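Local coordinates for putative major capsid protein (Cafeteriavirus-dependent mavirus, PDB 6G44) that probably builds the icosahedral shell of the virophage particle, its double jelly-roll subunits associating as trimers that serve as capsomers, at residues L75-T80 with F264-L269; T80-N85 with S195-F200; K93-L98 with G243-V248; F236-M241 with V259-F264; K254-V259 with T345-P350. One frame throughout, in Å; residues are numbered along the deposited sequence.

Contact 1: L75-T80 with F264-L269; sequences LRVSFT and FKINML
Val-77 and Ile-266 lie side by side on the inner face of two antiparallel strands, CG1 of Val-77 3.7 Å from CG1 of Ile-266, and mark the tightly packed part of this contact. The CG1 branch of Val-77, anti to its carbonyl carbon (chi1 -63°), reaches both CG1 and CD1 of the isoleucine and also meets the far end of the Phe-264 ring, 3.8 Å from its CZ. Leu-75 crosses Met-268 at a slant, its CD2 4.1 Å from CB of Met-268. The two strands, 75-80 and 264-269, belong to the N-terminal jelly roll of the double jelly-roll capsid protein; side chains of strands 58-66 and 222-235, among them Ile-59, Phe-61 and Leu-232, close over this apolar face. Two hydrogen-bonded pairs hold the register. Arg-76 N gives to Asn-267 O at 2.9 Å, and Asn-267 N returns a bond to Arg-76 O; Ser-78 and Lys-265 exchange the same two bonds. The face bearing Arg-76, Ser-78 and Lys-265 is looser and nearer solvent. Ser-78 OG rests 3.5 Å from CB of Lys-265, whose chain bends at chi2 (-69°) and leads its amine away from the neighbouring strand. Arg-76 touches with its CB, 3.9 Å from CD1 of Leu-269, while its extended chain runs off; Arg-76 and Leu-269 pack on Glu-374 of the second subunit, so this side is partly covered, with Lys-265 left exposed.

Contact 2: T80-N85 with S195-F200; sequences TAEIKN and SVKIDF
The Phe-200 ring carries Ile-198 CG2 over one face, 3.6 Å above the plane and offset toward the rim, while Ala-81 CB of the partner strand meets it at the edge, 4.1 Å from CE2. The Asp-199 carboxylate is approached from above: Thr-80 OG1, set beside its backbone N by a chi1 of -61°, donates to Asp-199 OD1 at 2.7 Å, 40° out of the carboxylate plane, and His-187 NE2 is a second partner of that oxygen. Strands 74-84 and 195-205 are antiparallel neighbours in a sheet of the N-terminal jelly roll, with Ala-81/Ile-198 and Ile-83/Val-196 as hydrogen-bonded pairs. On the buried face CB of Ile-83 is 4.0 Å from CG1 of Val-196 in the conformer given. On the other face Glu-82 and Lys-197 cross: CE of the lysine comes within 3.5 Å of Glu-82 OE2, but NZ stays 4.4 Å from that oxygen, beyond a salt bridge. A water joins the charges, donating to Glu-82 OE2 and accepting from Lys-197 NZ.

Contact 3: K93-L98 with G243-V248; sequences KDQIGL and GIADDV. With SO4 (sulfate ion), chain F.
The amide of Gln-95 stands almost perpendicular to the carboxylate of Asp-247, with 85° between the planes. The bond between them follows from this: Gln-95 NE2 donates to Asp-247 OD1 at 3.0 Å, the acceptor lying near the amide plane while the N-H arrives from above the carboxylate, 71° out of its plane. Ala-156 N is another donor to that oxygen. The same NE2 gives to a water that donates to Asp-247 O, so the amide is tied to both side chain and backbone of the aspartate. Val-248 comes obliquely against the glutamine, its CG2 3.5 Å from CD of Gln-95; a chi1 of 178° places this methyl anti to the carbonyl carbon of Val-248. These contacts stand beside a short two-stranded antiparallel sheet, 96-98 with 242-244, which packs over the buried face of the jelly-roll strands 74-84 and 195-205. Gly-97 and Gly-243 form its hydrogen-bonded pair, Gly-97 N reaching Gly-243 O at 3.0 Å. Ala-245 N extends the pairing to Gln-95 O at 2.8 Å, just where the type I turn from Ala-245 to Val-248 begins. Ile-96 runs alongside Ile-244, its CD1, in the conformer given, 4.0 Å from CG2 of Ile-244. Away from this packing, one conformer of Lys-93 donates from NZ to a sulfate, probably acquired during crystallisation; Thr-167 of this chain and Asn-400, Lys-155 and Thr-403 of the second subunit hold the same ion.

Contact 4: F236-M241 with V259-F264; sequences FKPENM and VDITGF
Phe-236 receives the end of the Phe-264 ring over one face: CZ of Phe-264 stands 3.4 Å above the plane, offset toward the rim. The ring centroids are 4.9 Å apart and the planes inclined at 34°, an oblique pairing in which CE1 of Phe-264 also comes within 3.4 Å of Phe-236 CB. Phe-264 is brought there by a CG anti to its backbone N (chi1 -176°), just after Gly-263, where the chain turns a corner and the strand pieces before and after it belong to different sheets or faces of the jelly roll. The other half of the contact is made by the short helix 238-241. Pro-238, its first residue, lies antiparallel alongside the side chains of Val-259 and Ile-261, with CB 3.6 Å from Val-259 CG1 and CD 3.8 Å from Ile-261 CG1. Met-241 bends at chi3 (-62°) and lays CE 3.8 Å from Ile-261 CD1. Lys-237 holds the N-cap position, and its carbonyl accepts from both Asn-240 N and Met-241 N; the carbonyls of Glu-239 and Asn-240 are taken up by Lys-99 and Arg-105. The side chains that meet are apolar and no polar bond joins the two segments, so their association probably rests on close packing and exclusion of water.

Contact 5: K254-V259 with T345-P350; sequences KADFEV and TKKFAP
One direct hydrogen bond joins the two segments: Lys-347 N donates to Asp-256 OD2 at 3.0 Å with an angle of 166° at the hydrogen, using the syn lone pair of that oxygen. Asp-256 CG lies anti to the backbone N (chi1 -153°), which carries the carboxylate to segment 345-350. Through water, Asp-256 OD1 is linked to Phe-348 N; it also takes a weak bond from Phe-257 N. Apolar packing centres on the Phe-348 ring, where Val-259 CG2 lies 3.4 Å from CZ and Phe-257 CB 4.0 Å from CE2. A polar atom, Phe-257 O, lies at the ring edge, in plane and 3.5 Å from CE2. The contact joins the N-terminal jelly roll to the loop between strands 334-341 and 355-363 in the second half of the double jelly roll. With one oxygen on an amide directly and the other reaching one through water, the carboxylate is probably stabilised by these N-H groups and the water; the amine of Lys-346 is instead in a salt bridge with Asp-246.

From the N terminus, strand 74-84 pairs with 258-273 in contact 1, whose long loop encloses contacts 2, 3 and 4 whole. Contact 2 then brings in strand 195-205, sharing Thr-80 with contact 1. Contact 3 opens before contact 2 closes, so these two cross; its strand pair lies on the sheet through Ile-96 and Ile-83. Contact 4 starts before contact 3 ends, crossing it, and is a short closure after contact 2 is complete, sharing Phe-264 with contact 1. Contact 5 crosses contacts 1 and 4, shares Val-259 with the latter, and ties the start of strand 258-273 to a loop of the C-terminal half; the salt bridge Asp-246 to Lys-346 ties it to contact 3.

Contact 1: L75-T80 with F264-L269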
# COMPACT_ATOMS: atom_id res chain seq x y z
N LEU C 75 21.28 -15.91 -3.99
CA LEU C 75 22.71 -15.66 -3.99
C LEU C 75 23.04 -14.54 -3.02
O LEU C 75 22.42 -13.46 -3.06
CB LEU C 75 23.16 -15.28 -5.40
CG LEU C 75 22.94 -16.33 -6.48
CD1 LEU C 75 23.16 -15.80 -7.89
CD2 LEU C 75 23.85 -17.54 -6.25
N ARG C 76 24.03 -14.78 -2.15
CA ARG C 76 24.53 -13.79 -1.22
C ARG C 76 25.88 -13.34 -1.74
O ARG C 76 26.80 -14.16 -1.83
CB ARG C 76 24.65 -14.34 0.22
CG ARG C 76 25.23 -13.35 1.23
CD ARG C 76 25.74 -14.09 2.47
NE ARG C 76 26.16 -13.19 3.55
CZ ARG C 76 27.38 -12.67 3.72
NH1 ARG C 76 28.37 -12.88 2.84
NH2 ARG C 76 27.59 -11.89 4.78
N VAL C 77 25.99 -12.07 -2.09
CA VAL C 77 27.25 -11.49 -2.57
C VAL C 77 27.75 -10.50 -1.56
O VAL C 77 26.96 -9.79 -0.92
CB VAL C 77 27.17 -10.84 -3.95
CG1 VAL C 77 26.82 -11.86 -5.02
CG2 VAL C 77 26.23 -9.64 -3.95
N SER C 78 29.07 -10.47 -1.38
CA SER C 78 29.70 -9.46 -0.57
C SER C 78 30.93 -8.95 -1.30
O SER C 78 31.59 -9.72 -2.00
CB SER C 78 30.05 -9.98 0.81
OG SER C 78 31.00 -10.99 0.76
N PHE C 79 31.18 -7.66 -1.18
CA PHE C 79 32.35 -7.07 -1.83
C PHE C 79 32.59 -5.70 -1.27
O PHE C 79 31.75 -5.14 -0.55
CB PHE C 79 32.12 -6.98 -3.34
CG PHE C 79 30.87 -6.21 -3.72
CD1 PHE C 79 30.90 -4.82 -3.88
CD2 PHE C 79 29.64 -6.86 -3.85
CE1 PHE C 79 29.75 -4.11 -4.21
CE2 PHE C 79 28.48 -6.16 -4.17
CZ PHE C 79 28.55 -4.79 -4.35
N THR C 80 33.75 -5.15 -1.62
CA THR C 80 34.09 -3.78 -1.33
C THR C 80 34.17 -3.02 -2.65
O THR C 80 34.78 -3.49 -3.59
CB THR C 80 35.43 -3.67 -0.57
OG1 THR C 80 35.33 -4.37 0.67
CG2 THR C 80 35.83 -2.23 -0.33
N PHE C 264 35.50 -9.75 -3.63
CA PHE C 264 34.21 -10.38 -4.02
C PHE C 264 34.08 -11.81 -3.53
O PHE C 264 34.99 -12.63 -3.68
CB PHE C 264 34.01 -10.30 -5.52
CG PHE C 264 32.70 -10.84 -5.98
CD1 PHE C 264 31.59 -10.01 -5.98
CD2 PHE C 264 32.56 -12.13 -6.40
CE1 PHE C 264 30.36 -10.50 -6.41
CE2 PHE C 264 31.33 -12.62 -6.83
CZ PHE C 264 30.23 -11.80 -6.80
N LYS C 265 32.94 -12.09 -2.88
CA LYS C 265 32.56 -13.42 -2.45
C LYS C 265 31.11 -13.66 -2.83
O LYS C 265 30.32 -12.71 -2.90
CB LYS C 265 32.72 -13.57 -0.95
CG LYS C 265 34.15 -13.41 -0.45
CD LYS C 265 35.03 -14.56 -0.90
CE LYS C 265 36.45 -14.48 -0.35
NZ LYS C 265 37.32 -15.48 -1.04
N ILE C 266 30.78 -14.92 -3.09
CA ILE C 266 29.42 -15.31 -3.44
C ILE C 266 29.13 -16.70 -2.91
O ILE C 266 29.98 -17.60 -3.00
CB ILE C 266 29.17 -15.20 -4.96
CG1 ILE C 266 27.68 -15.43 -5.31
CG2 ILE C 266 30.09 -16.12 -5.74
CD1 ILE C 266 27.36 -15.19 -6.77
N ASN C 267 27.95 -16.86 -2.29
CA ASN C 267 27.44 -18.16 -1.86
C ASN C 267 26.01 -18.33 -2.35
O ASN C 267 25.32 -17.33 -2.55
CB ASN C 267 27.47 -18.24 -0.33
CG ASN C 267 28.88 -18.23 0.24
OD1 ASN C 267 29.85 -18.53 -0.45
ND2 ASN C 267 28.99 -17.93 1.52
N MET C 268 25.59 -19.57 -2.55
CA MET C 268 24.19 -19.90 -2.87
C MET C 268 23.55 -20.40 -1.61
O MET C 268 24.06 -21.33 -0.99
CB MET C 268 24.09 -20.91 -3.98
CG MET C 268 22.64 -21.27 -4.31
SD MET C 268 22.45 -22.07 -5.91
CE MET C 268 23.30 -23.61 -5.60
N LEU C 269 22.43 -19.78 -1.21
CA LEU C 269 21.74 -20.09 0.02
C LEU C 269 20.39 -20.69 -0.31
O LEU C 269 19.62 -20.08 -1.07
CB LEU C 269 21.53 -18.85 0.87
CG LEU C 269 22.71 -18.33 1.69
CD1 LEU C 269 24.00 -18.11 0.91
CD2 LEU C 269 22.36 -17.06 2.44

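Contact 2: T80-N85 with S195-F200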
# COMPACT_ATOMS: atom_id res chain seq x y z
N THR C 80 33.75 -5.15 -1.62
CA THR C 80 34.09 -3.78 -1.33
C THR C 80 34.17 -3.02 -2.65
O THR C 80 34.78 -3.49 -3.59
CB THR C 80 35.43 -3.67 -0.57
OG1 THR C 80 35.33 -4.37 0.67
CG2 THR C 80 35.83 -2.23 -0.33
N ALA C 81 33.49 -1.87 -2.73
CA ALA C 81 33.58 -0.96 -3.87
C ALA C 81 34.37 0.26 -3.47
O ALA C 81 34.06 0.90 -2.45
CB ALA C 81 32.19 -0.55 -4.32
N GLU C 82 35.38 0.61 -4.28
CA GLU C 82 36.10 1.86 -4.12
C GLU C 82 35.69 2.80 -5.23
O GLU C 82 35.84 2.48 -6.40
CB GLU C 82 37.63 1.64 -4.18
CG GLU C 82 38.39 2.94 -3.94
CD GLU C 82 39.90 2.78 -3.84
OE1 GLU C 82 40.55 3.76 -3.45
OE2 GLU C 82 40.43 1.71 -4.16
N ILE C 83 35.15 3.96 -4.85
CA ILE C 83 34.68 4.96 -5.80
C ILE C 83 35.66 6.12 -5.78
O ILE C 83 35.87 6.73 -4.72
CB ILE C 83 33.27 5.50 -5.43
CG1 ILE C 83 32.29 4.33 -5.34
CG2 ILE C 83 32.87 6.56 -6.44
CD1 ILE C 83 30.95 4.68 -4.71
N LYS C 84 36.23 6.41 -6.95
CA LYS C 84 37.23 7.47 -7.10
C LYS C 84 36.72 8.61 -7.96
O LYS C 84 35.74 8.46 -8.70
CB LYS C 84 38.51 6.91 -7.72
CG LYS C 84 39.12 5.76 -6.95
CD LYS C 84 40.34 5.20 -7.67
CE LYS C 84 40.65 3.78 -7.25
NZ LYS C 84 41.47 3.04 -8.26
N ASN C 85 37.42 9.75 -7.86
CA ASN C 85 37.16 10.99 -8.65
C ASN C 85 36.03 11.84 -8.06
O ASN C 85 35.45 12.67 -8.76
CB ASN C 85 36.88 10.72 -10.14
CG ASN C 85 37.98 9.93 -10.83
OD1 ASN C 85 39.13 9.90 -10.36
ND2 ASN C 85 37.62 9.26 -11.92
N SER C 195 37.95 9.81 -2.66
CA SER C 195 37.46 8.46 -2.86
C SER C 195 36.82 7.93 -1.59
O SER C 195 37.06 8.44 -0.50
CB SER C 195 38.59 7.54 -3.29
OG SER C 195 39.61 7.47 -2.30
N VAL C 196 36.00 6.89 -1.75
CA VAL C 196 35.36 6.23 -0.62
C VAL C 196 35.37 4.72 -0.86
O VAL C 196 35.29 4.29 -2.01
CB VAL C 196 33.93 6.81 -0.40
CG1 VAL C 196 32.98 6.42 -1.52
CG2 VAL C 196 33.36 6.40 0.94
N LYS C 197 35.48 3.95 0.22
CA LYS C 197 35.35 2.50 0.14
C LYS C 197 34.12 2.10 0.95
O LYS C 197 33.98 2.52 2.09
CB LYS C 197 36.59 1.76 0.67
CG LYS C 197 37.74 1.75 -0.31
CD LYS C 197 38.94 1.01 0.27
CE LYS C 197 40.08 0.93 -0.73
NZ LYS C 197 41.15 0.03 -0.19
N ILE C 198 33.28 1.29 0.34
CA ILE C 198 32.05 0.80 0.97
C ILE C 198 31.97 -0.72 0.81
O ILE C 198 32.07 -1.25 -0.30
CB ILE C 198 30.78 1.45 0.35
CG1 ILE C 198 30.94 2.96 0.34
CG2 ILE C 198 29.53 1.02 1.13
CD1 ILE C 198 29.85 3.71 -0.39
N ASP C 199 31.76 -1.41 1.92
CA ASP C 199 31.47 -2.84 1.93
C ASP C 199 29.96 -3.01 1.75
O ASP C 199 29.17 -2.28 2.38
CB ASP C 199 31.87 -3.50 3.25
CG ASP C 199 33.33 -3.27 3.62
OD1 ASP C 199 34.16 -3.01 2.71
OD2 ASP C 199 33.63 -3.33 4.83
N PHE C 200 29.57 -3.95 0.92
CA PHE C 200 28.15 -4.31 0.68
C PHE C 200 27.94 -5.80 0.88
O PHE C 200 28.82 -6.62 0.57
CB PHE C 200 27.76 -4.01 -0.76
CG PHE C 200 27.72 -2.56 -1.13
CD1 PHE C 200 26.56 -1.83 -0.99
CD2 PHE C 200 28.84 -1.92 -1.67
CE1 PHE C 200 26.50 -0.53 -1.36
CE2 PHE C 200 28.80 -0.59 -2.02
CZ PHE C 200 27.61 0.11 -1.89
O HOH W 1 39.15 5.28 -0.81
O HOH W 2 43.01 1.19 -2.20

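Contact 3: K93-L98 with G243-V248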
# COMPACT_ATOMS: atom_id res chain seq x y z
N LYS C 93 25.87 12.67 0.99
CA LYS C 93 24.66 12.31 1.70
C LYS C 93 23.55 11.99 0.70
O LYS C 93 23.26 12.76 -0.21
CB LYS C 93 24.23 13.40 2.68
CG LYS C 93 22.98 13.10 3.51
CD LYS C 93 23.04 11.78 4.27
CE LYS C 93 21.85 11.66 5.22
NZ LYS C 93 21.88 12.70 6.30
N ASP C 94 22.96 10.80 0.88
CA ASP C 94 21.84 10.33 0.05
C ASP C 94 22.19 10.21 -1.44
O ASP C 94 21.34 10.37 -2.32
CB ASP C 94 20.57 11.19 0.27
CG ASP C 94 20.07 11.14 1.71
OD1 ASP C 94 20.17 10.09 2.36
OD2 ASP C 94 19.52 12.16 2.18
N GLN C 95 23.46 9.92 -1.74
CA GLN C 95 23.90 9.89 -3.13
C GLN C 95 24.48 8.57 -3.64
O GLN C 95 24.67 8.43 -4.85
CB GLN C 95 24.94 11.00 -3.35
CG GLN C 95 24.26 12.35 -3.38
CD GLN C 95 25.22 13.52 -3.43
OE1 GLN C 95 26.20 13.55 -2.69
NE2 GLN C 95 24.92 14.50 -4.29
N ILE C 96 24.70 7.58 -2.77
CA ILE C 96 25.33 6.32 -3.14
C ILE C 96 24.41 5.16 -2.78
O ILE C 96 23.84 5.14 -1.67
CB ILE C 96 26.67 6.10 -2.38
CG1 ILE C 96 27.64 7.26 -2.59
CG2 ILE C 96 27.34 4.79 -2.80
CD1 ILE C 96 28.05 7.50 -4.02
N GLY C 97 24.29 4.21 -3.67
CA GLY C 97 23.57 2.98 -3.39
C GLY C 97 23.83 1.96 -4.44
O GLY C 97 24.88 1.96 -5.10
N LEU C 98 22.84 1.09 -4.64
CA LEU C 98 22.91 0.06 -5.66
C LEU C 98 21.82 0.24 -6.72
O LEU C 98 20.75 0.80 -6.43
CB LEU C 98 22.82 -1.33 -5.03
CG LEU C 98 23.89 -1.68 -4.00
CD1 LEU C 98 23.64 -3.02 -3.36
CD2 LEU C 98 25.30 -1.64 -4.59
N GLY C 243 25.16 2.40 -8.00
CA GLY C 243 24.51 3.66 -8.33
C GLY C 243 25.07 4.87 -7.63
O GLY C 243 25.33 4.84 -6.42
N ILE C 244 25.26 5.95 -8.41
CA ILE C 244 25.78 7.23 -7.91
C ILE C 244 24.87 8.32 -8.45
O ILE C 244 24.66 8.40 -9.65
CB ILE C 244 27.26 7.48 -8.33
CG1 ILE C 244 28.15 6.32 -7.87
CG2 ILE C 244 27.72 8.79 -7.74
CD1 ILE C 244 29.57 6.35 -8.41
N ALA C 245 24.31 9.12 -7.54
CA ALA C 245 23.47 10.25 -7.92
C ALA C 245 24.18 11.18 -8.91
O ALA C 245 25.40 11.38 -8.85
CB ALA C 245 23.04 11.03 -6.71
N ASP C 246 23.40 11.71 -9.84
CA ASP C 246 23.90 12.57 -10.91
C ASP C 246 24.35 13.93 -10.45
O ASP C 246 24.92 14.64 -11.28
CB ASP C 246 22.86 12.61 -12.02
CG ASP C 246 22.62 11.24 -12.61
OD1 ASP C 246 23.51 10.77 -13.37
OD2 ASP C 246 21.62 10.56 -12.23
N ASP C 247 24.10 14.31 -9.19
CA ASP C 247 24.59 15.57 -8.65
C ASP C 247 25.80 15.44 -7.72
O ASP C 247 26.20 16.44 -7.12
CB ASP C 247 23.47 16.44 -8.05
CG ASP C 247 22.78 15.84 -6.83
OD1 ASP C 247 22.91 14.63 -6.54
OD2 ASP C 247 22.05 16.65 -6.16
N VAL C 248 26.42 14.26 -7.66
CA VAL C 248 27.74 14.15 -7.02
C VAL C 248 28.74 14.86 -7.93
O VAL C 248 28.75 14.65 -9.13
CB VAL C 248 28.18 12.69 -6.81
CG1 VAL C 248 29.59 12.60 -6.19
CG2 VAL C 248 27.18 11.96 -5.91
S SO4 F . 21.95 11.14 9.66
O1 SO4 F . 22.66 10.86 8.40
O2 SO4 F . 21.29 12.46 9.58
O3 SO4 F . 20.95 10.07 9.90
O4 SO4 F . 22.97 11.25 10.73
O HOH W 3 26.39 17.03 -4.45

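Contact 4: F236-M241 with V259-F264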
# COMPACT_ATOMS: atom_id res chain seq x y z
N PHE C 236 29.66 -9.10 -11.96
CA PHE C 236 29.43 -8.31 -10.71
C PHE C 236 30.42 -7.15 -10.71
O PHE C 236 31.34 -7.08 -9.88
CB PHE C 236 29.57 -9.18 -9.48
CG PHE C 236 28.58 -10.30 -9.44
CD1 PHE C 236 28.85 -11.55 -10.00
CD2 PHE C 236 27.33 -10.11 -8.85
CE1 PHE C 236 27.94 -12.57 -9.95
CE2 PHE C 236 26.42 -11.15 -8.82
CZ PHE C 236 26.71 -12.37 -9.34
N LYS C 237 30.17 -6.26 -11.64
CA LYS C 237 31.05 -5.14 -11.90
C LYS C 237 30.32 -3.86 -11.63
O LYS C 237 29.10 -3.86 -11.54
CB LYS C 237 31.55 -5.20 -13.33
CG LYS C 237 30.53 -4.98 -14.41
CD LYS C 237 31.13 -5.39 -15.74
CE LYS C 237 30.24 -4.93 -16.87
NZ LYS C 237 30.69 -5.54 -18.16
N PRO C 238 31.04 -2.75 -11.48
CA PRO C 238 30.43 -1.52 -11.02
C PRO C 238 29.25 -1.04 -11.87
O PRO C 238 28.22 -0.62 -11.31
CB PRO C 238 31.60 -0.54 -11.05
CG PRO C 238 32.77 -1.38 -10.75
CD PRO C 238 32.51 -2.60 -11.57
N GLU C 239 29.33 -1.13 -13.19
CA GLU C 239 28.21 -0.67 -14.02
C GLU C 239 26.93 -1.48 -13.82
O GLU C 239 25.85 -1.01 -14.11
CB GLU C 239 28.62 -0.70 -15.51
CG GLU C 239 27.59 -0.10 -16.44
CD GLU C 239 28.14 0.30 -17.79
OE1 GLU C 239 29.29 -0.09 -18.13
OE2 GLU C 239 27.40 1.00 -18.53
N ASN C 240 27.06 -2.73 -13.40
CA ASN C 240 25.89 -3.55 -13.11
C ASN C 240 25.31 -3.34 -11.74
O ASN C 240 24.09 -3.47 -11.58
CB ASN C 240 26.19 -5.01 -13.40
CG ASN C 240 26.30 -5.27 -14.89
OD1 ASN C 240 25.72 -4.54 -15.70
ND2 ASN C 240 27.02 -6.31 -15.26
N MET C 241 26.12 -2.98 -10.77
CA MET C 241 25.71 -2.95 -9.35
C MET C 241 25.58 -1.58 -8.72
O MET C 241 24.72 -1.40 -7.89
CB MET C 241 26.68 -3.77 -8.48
CG MET C 241 26.78 -5.22 -8.89
SD MET C 241 27.65 -6.23 -7.70
CE MET C 241 29.26 -5.47 -7.71
N VAL C 259 35.32 3.18 -10.51
CA VAL C 259 34.91 2.31 -9.41
C VAL C 259 35.55 0.97 -9.61
O VAL C 259 35.59 0.45 -10.73
CB VAL C 259 33.37 2.18 -9.37
CG1 VAL C 259 32.95 1.28 -8.22
CG2 VAL C 259 32.72 3.55 -9.27
N ASP C 260 36.09 0.41 -8.52
CA ASP C 260 36.74 -0.91 -8.50
C ASP C 260 36.08 -1.82 -7.47
O ASP C 260 35.86 -1.36 -6.37
CB ASP C 260 38.21 -0.73 -8.10
CG ASP C 260 39.01 0.02 -9.14
OD1 ASP C 260 38.86 -0.27 -10.33
OD2 ASP C 260 39.81 0.89 -8.75
N ILE C 261 35.89 -3.09 -7.81
CA ILE C 261 35.38 -4.13 -6.90
C ILE C 261 36.54 -5.00 -6.44
O ILE C 261 37.35 -5.46 -7.27
CB ILE C 261 34.33 -5.00 -7.60
CG1 ILE C 261 33.20 -4.14 -8.21
CG2 ILE C 261 33.77 -6.11 -6.69
CD1 ILE C 261 32.35 -3.37 -7.20
N THR C 262 36.61 -5.21 -5.14
CA THR C 262 37.59 -6.11 -4.54
C THR C 262 36.94 -6.97 -3.49
O THR C 262 35.85 -6.65 -2.98
CB THR C 262 38.78 -5.34 -3.93
OG1 THR C 262 38.35 -4.49 -2.86
CG2 THR C 262 39.51 -4.53 -5.00
N GLY C 263 37.60 -8.05 -3.13
CA GLY C 263 37.15 -8.91 -2.06
C GLY C 263 35.83 -9.60 -2.36
O GLY C 263 35.12 -9.99 -1.42
N PHE C 264 35.50 -9.75 -3.63
CA PHE C 264 34.21 -10.38 -4.02
C PHE C 264 34.08 -11.81 -3.53
O PHE C 264 34.99 -12.63 -3.68
CB PHE C 264 34.01 -10.30 -5.52
CG PHE C 264 32.70 -10.84 -5.98
CD1 PHE C 264 31.59 -10.01 -5.98
CD2 PHE C 264 32.56 -12.13 -6.40
CE1 PHE C 264 30.36 -10.50 -6.41
CE2 PHE C 264 31.33 -12.62 -6.83
CZ PHE C 264 30.23 -11.80 -6.80

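Contact 5: K254-V259 with T345-P350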
# COMPACT_ATOMS: atom_id res chain seq x y z
N LYS C 254 38.04 15.02 -14.63
CA LYS C 254 37.50 13.66 -14.78
C LYS C 254 36.05 13.76 -15.23
O LYS C 254 35.29 14.56 -14.69
CB LYS C 254 37.56 12.91 -13.45
CG LYS C 254 38.89 12.97 -12.73
CD LYS C 254 40.07 12.42 -13.51
CE LYS C 254 40.02 10.93 -13.71
NZ LYS C 254 41.36 10.38 -14.02
N ALA C 255 35.68 12.94 -16.21
CA ALA C 255 34.34 12.96 -16.80
C ALA C 255 33.35 12.01 -16.12
O ALA C 255 32.14 12.20 -16.23
CB ALA C 255 34.41 12.64 -18.28
N ASP C 256 33.85 10.98 -15.42
CA ASP C 256 32.99 10.03 -14.69
C ASP C 256 33.78 9.48 -13.50
O ASP C 256 35.00 9.64 -13.40
CB ASP C 256 32.48 8.88 -15.61
CG ASP C 256 31.09 8.25 -15.17
OD1 ASP C 256 30.53 8.59 -14.07
OD2 ASP C 256 30.58 7.39 -15.96
N PHE C 257 33.07 8.82 -12.61
CA PHE C 257 33.69 8.15 -11.48
C PHE C 257 34.39 6.91 -11.96
O PHE C 257 34.02 6.35 -12.97
CB PHE C 257 32.61 7.84 -10.43
CG PHE C 257 31.88 9.06 -10.00
CD1 PHE C 257 32.47 9.95 -9.09
CD2 PHE C 257 30.66 9.41 -10.57
CE1 PHE C 257 31.83 11.11 -8.72
CE2 PHE C 257 30.03 10.61 -10.21
CZ PHE C 257 30.62 11.45 -9.29
N GLU C 258 35.42 6.50 -11.24
CA GLU C 258 36.11 5.24 -11.50
C GLU C 258 35.86 4.38 -10.28
O GLU C 258 36.12 4.81 -9.17
CB GLU C 258 37.61 5.52 -11.64
CG GLU C 258 38.48 4.29 -11.85
CD GLU C 258 39.97 4.61 -11.95
OE1 GLU C 258 40.35 5.77 -12.20
OE2 GLU C 258 40.77 3.67 -11.77
N VAL C 259 35.32 3.18 -10.51
CA VAL C 259 34.91 2.31 -9.41
C VAL C 259 35.55 0.97 -9.61
O VAL C 259 35.59 0.45 -10.73
CB VAL C 259 33.37 2.18 -9.37
CG1 VAL C 259 32.95 1.28 -8.22
CG2 VAL C 259 32.72 3.55 -9.27
N THR C 345 25.94 6.74 -21.49
CA THR C 345 26.93 7.81 -21.47
C THR C 345 27.58 7.97 -20.09
O THR C 345 28.64 8.58 -19.95
CB THR C 345 26.29 9.15 -21.88
OG1 THR C 345 25.24 9.48 -20.97
CG2 THR C 345 25.75 9.07 -23.30
N LYS C 346 26.90 7.46 -19.07
CA LYS C 346 27.40 7.49 -17.70
C LYS C 346 27.26 6.06 -17.19
O LYS C 346 26.26 5.39 -17.49
CB LYS C 346 26.54 8.41 -16.86
CG LYS C 346 26.74 9.89 -17.13
CD LYS C 346 25.72 10.68 -16.32
CE LYS C 346 26.26 11.96 -15.72
NZ LYS C 346 25.44 12.34 -14.53
N LYS C 347 28.21 5.59 -16.40
CA LYS C 347 28.17 4.20 -15.98
C LYS C 347 27.24 3.92 -14.78
O LYS C 347 26.84 2.77 -14.59
CB LYS C 347 29.57 3.70 -15.63
CG LYS C 347 30.55 3.64 -16.81
CD LYS C 347 31.92 3.18 -16.32
CE LYS C 347 32.83 2.66 -17.42
NZ LYS C 347 32.19 1.60 -18.26
N PHE C 348 26.95 4.92 -13.96
CA PHE C 348 26.31 4.68 -12.65
C PHE C 348 24.95 5.35 -12.52
O PHE C 348 24.44 5.51 -11.43
CB PHE C 348 27.29 5.07 -11.53
CG PHE C 348 28.66 4.48 -11.74
CD1 PHE C 348 28.84 3.12 -11.65
CD2 PHE C 348 29.74 5.27 -12.11
CE1 PHE C 348 30.06 2.55 -11.91
CE2 PHE C 348 30.97 4.70 -12.38
CZ PHE C 348 31.13 3.35 -12.29
N ALA C 349 24.39 5.70 -13.67
CA ALA C 349 23.10 6.39 -13.80
C ALA C 349 21.99 5.43 -14.18
O ALA C 349 22.24 4.29 -14.55
CB ALA C 349 23.22 7.47 -14.86
N PRO C 350 20.73 5.89 -14.09
CA PRO C 350 19.62 5.06 -14.55
C PRO C 350 19.75 4.61 -16.00
O PRO C 350 20.29 5.33 -16.85
CB PRO C 350 18.42 5.99 -14.40
CG PRO C 350 18.79 6.91 -13.27
CD PRO C 350 20.24 7.18 -13.56
O HOH W 4 27.76 7.67 -13.70